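Local coordinates for protein mosquitocidal toxin (Bacillus sphaericus, PDB 2CB4) that probably kills mosquito larvae by transferring ADP-ribose onto target proteins through the catalytic domain to which this chain corresponds, at residues E75-R80 with T127-N132. The protein carries 1 engineered substitution. Sequence-based numbering, arbitrary orientation.
Sequences EHRLLR and TRARYN
Thr-127 and Leu-79 exchange both of their backbone bonds: Leu-79 N donates to Thr-127 O and Thr-127 N to Leu-79 O, each at 2.8 Å. This reciprocal pair marks a hydrogen-bonded antiparallel site, followed by the non-hydrogen-bonded pair Leu-78 with Arg-128. The next bond, Ala-129 N to Arg-77 O at 3.0 Å, is nearly straight (170° at the hydrogen), although the donor is tilted from the carbonyl plane. Beyond it side chains take over. Arg-128, bent at its third torsion, swings its guanidinium back to the 75-80 segment, where NH2 gives a 3.0 Å bond to Glu-75 O, lying in both the carbonyl and guanidinium planes and directed at a lone pair. One water accepts from Arg-128 NE (2.9 Å) and sits close to both Glu-75 O and Arg-77 O. The Leu-79/Thr-127 bonds join strands 78-82 and 123-131 in the mixed sheet of the Scabin-like, ADP-ribosyl clan fold, and the Ala-129, Arg-128 and water bonds carry the link on to the residues just ahead of strand 78-82; on its other edge strand 78-82 pairs with 150-156. Arg-77, its CG anti to the backbone N, runs extended past the Ala-129 methyl, with NH1 3.5 Å from Ala-129 CB. Its bond from NH1 to Tyr-131 OH is weak (3.1 Å, 133° at the hydrogen), and the guanidinium and phenol planes stand 59° apart. Stronger partners for this charge are Glu-155, which bridges NE, and Glu-137, which bridges NH1. Thr-127 OG1 is satisfied by Glu-178 O, while its CG2 lies 4.1 Å from Leu-79 CB.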
loop_
_atom_site.group_PDB
_atom_site.type_symbol
_atom_site.label_atom_id
_atom_site.label_comp_id
_atom_site.label_asym_id
_atom_site.label_seq_id
_atom_site.Cartn_x
_atom_site.Cartn_y
_atom_site.Cartn_z
ATOM N N GLU A 75 52.352 7.246 9.117
ATOM C CA GLU A 75 52.324 5.876 8.635
ATOM C C GLU A 75 50.947 5.221 8.703
ATOM O O GLU A 75 50.666 4.303 7.942
ATOM C CB GLU A 75 53.411 5.080 9.408
ATOM C CG GLU A 75 53.723 3.695 8.868
ATOM C CD GLU A 75 54.201 2.748 9.961
ATOM O OE1 GLU A 75 54.802 3.221 10.961
ATOM O OE2 GLU A 75 53.948 1.527 9.819
ATOM N N HIS A 76 50.069 5.727 9.597
ATOM C CA HIS A 76 48.709 5.206 9.757
ATOM C C HIS A 76 47.602 6.149 9.274
ATOM O O HIS A 76 46.421 5.873 9.453
ATOM C CB HIS A 76 48.460 4.749 11.213
ATOM C CG HIS A 76 49.317 3.593 11.600
ATOM N ND1 HIS A 76 50.569 3.758 12.160
ATOM C CD2 HIS A 76 49.154 2.261 11.407
ATOM C CE1 HIS A 76 51.124 2.570 12.324
ATOM N NE2 HIS A 76 50.291 1.648 11.869
ATOM N N ARG A 77 48.017 7.247 8.654
ATOM C CA ARG A 77 47.124 8.257 8.126
ATOM C C ARG A 77 46.465 7.759 6.834
ATOM O O ARG A 77 47.148 7.442 5.825
ATOM C CB ARG A 77 47.899 9.541 7.856
ATOM C CG ARG A 77 47.021 10.711 7.451
ATOM C CD ARG A 77 47.806 11.989 7.531
ATOM N NE ARG A 77 47.022 13.151 7.120
ATOM C CZ ARG A 77 47.128 13.748 5.940
ATOM N NH1 ARG A 77 47.996 13.305 5.041
ATOM N NH2 ARG A 77 46.373 14.806 5.660
ATOM N N LEU A 78 45.138 7.673 6.885
ATOM C CA LEU A 78 44.345 7.195 5.743
ATOM C C LEU A 78 43.512 8.333 5.139
ATOM O O LEU A 78 43.186 9.327 5.805
ATOM C CB LEU A 78 43.432 6.046 6.164
ATOM C CG LEU A 78 44.111 4.842 6.814
ATOM C CD1 LEU A 78 43.042 3.916 7.399
ATOM C CD2 LEU A 78 44.930 4.120 5.734
ATOM N N LEU A 79 43.189 8.176 3.866
ATOM C CA LEU A 79 42.415 9.169 3.138
ATOM C C LEU A 79 41.272 8.515 2.398
ATOM O O LEU A 79 41.365 7.374 1.953
ATOM C CB LEU A 79 43.308 9.887 2.100
ATOM C CG LEU A 79 44.606 10.553 2.573
ATOM C CD1 LEU A 79 45.366 11.020 1.329
ATOM C CD2 LEU A 79 44.291 11.733 3.515
ATOM N N ARG A 80 40.199 9.269 2.232
ATOM C CA ARG A 80 39.050 8.802 1.462
ATOM C C ARG A 80 38.439 9.950 0.671
ATOM O O ARG A 80 38.047 10.962 1.236
ATOM C CB ARG A 80 37.978 8.122 2.318
ATOM C CG ARG A 80 36.809 7.766 1.468
ATOM C CD ARG A 80 35.870 6.780 2.093
ATOM N NE ARG A 80 34.649 6.746 1.307
ATOM C CZ ARG A 80 34.294 5.785 0.462
ATOM N NH1 ARG A 80 35.038 4.702 0.297
ATOM N NH2 ARG A 80 33.163 5.904 -0.202
ATOM N N THR A 127 42.611 4.964 1.177
ATOM C CA THR A 127 43.887 4.861 0.516
ATOM C C THR A 127 44.887 5.528 1.473
ATOM O O THR A 127 44.542 6.425 2.224
ATOM C CB THR A 127 43.877 5.508 -0.922
ATOM O OG1 THR A 127 45.130 5.260 -1.574
ATOM C CG2 THR A 127 43.652 7.019 -0.867
ATOM N N ARG A 128 46.129 5.073 1.450
ATOM C CA ARG A 128 47.144 5.634 2.338
ATOM C C ARG A 128 47.642 6.988 1.925
ATOM O O ARG A 128 47.833 7.240 0.742
ATOM C CB ARG A 128 48.344 4.684 2.440
ATOM C CG ARG A 128 47.978 3.239 2.809
ATOM C CD ARG A 128 49.220 2.398 3.015
ATOM N NE ARG A 128 49.973 2.851 4.174
ATOM C CZ ARG A 128 51.293 2.757 4.314
ATOM N NH1 ARG A 128 52.029 2.215 3.360
ATOM N NH2 ARG A 128 51.880 3.211 5.417
ATOM N N ALA A 129 47.895 7.851 2.918
ATOM C CA ALA A 129 48.497 9.150 2.652
ATOM C C ALA A 129 49.948 8.808 2.166
ATOM O O ALA A 129 50.552 7.812 2.599
ATOM C CB ALA A 129 48.524 9.986 3.920
ATOM N N ARG A 130 50.482 9.600 1.241
ATOM C CA ARG A 130 51.803 9.339 0.689
ATOM C C ARG A 130 52.817 10.394 1.074
ATOM O O ARG A 130 52.524 11.591 1.084
ATOM C CB ARG A 130 51.737 9.247 -0.823
ATOM C CG ARG A 130 51.018 8.046 -1.342
ATOM C CD ARG A 130 50.914 8.193 -2.844
ATOM N NE ARG A 130 52.119 7.701 -3.489
ATOM C CZ ARG A 130 52.897 8.389 -4.324
ATOM N NH1 ARG A 130 52.635 9.633 -4.691
ATOM N NH2 ARG A 130 53.954 7.788 -4.831
ATOM N N TYR A 131 54.027 9.932 1.381
ATOM C CA TYR A 131 55.105 10.827 1.809
ATOM C C TYR A 131 56.376 10.560 1.053
ATOM O O TYR A 131 56.606 9.443 0.602
ATOM C CB TYR A 131 55.337 10.641 3.320
ATOM C CG TYR A 131 54.131 11.069 4.115
ATOM C CD1 TYR A 131 53.966 12.410 4.495
ATOM C CD2 TYR A 131 53.108 10.177 4.393
ATOM C CE1 TYR A 131 52.827 12.829 5.164
ATOM C CE2 TYR A 131 51.954 10.588 5.078
ATOM C CZ TYR A 131 51.818 11.912 5.435
ATOM O OH TYR A 131 50.704 12.321 6.112
ATOM N N ASN A 132 57.203 11.586 0.897
ATOM C CA ASN A 132 58.503 11.373 0.244
ATOM C C ASN A 132 59.516 10.934 1.334
ATOM O O ASN A 132 59.141 10.665 2.492
ATOM C CB ASN A 132 58.990 12.589 -0.573
ATOM C CG ASN A 132 59.348 13.758 0.275
ATOM O OD1 ASN A 132 59.384 13.671 1.508
ATOM N ND2 ASN A 132 59.546 14.902 -0.368
HETATM O O HOH W 1 48.554 4.740 5.879
#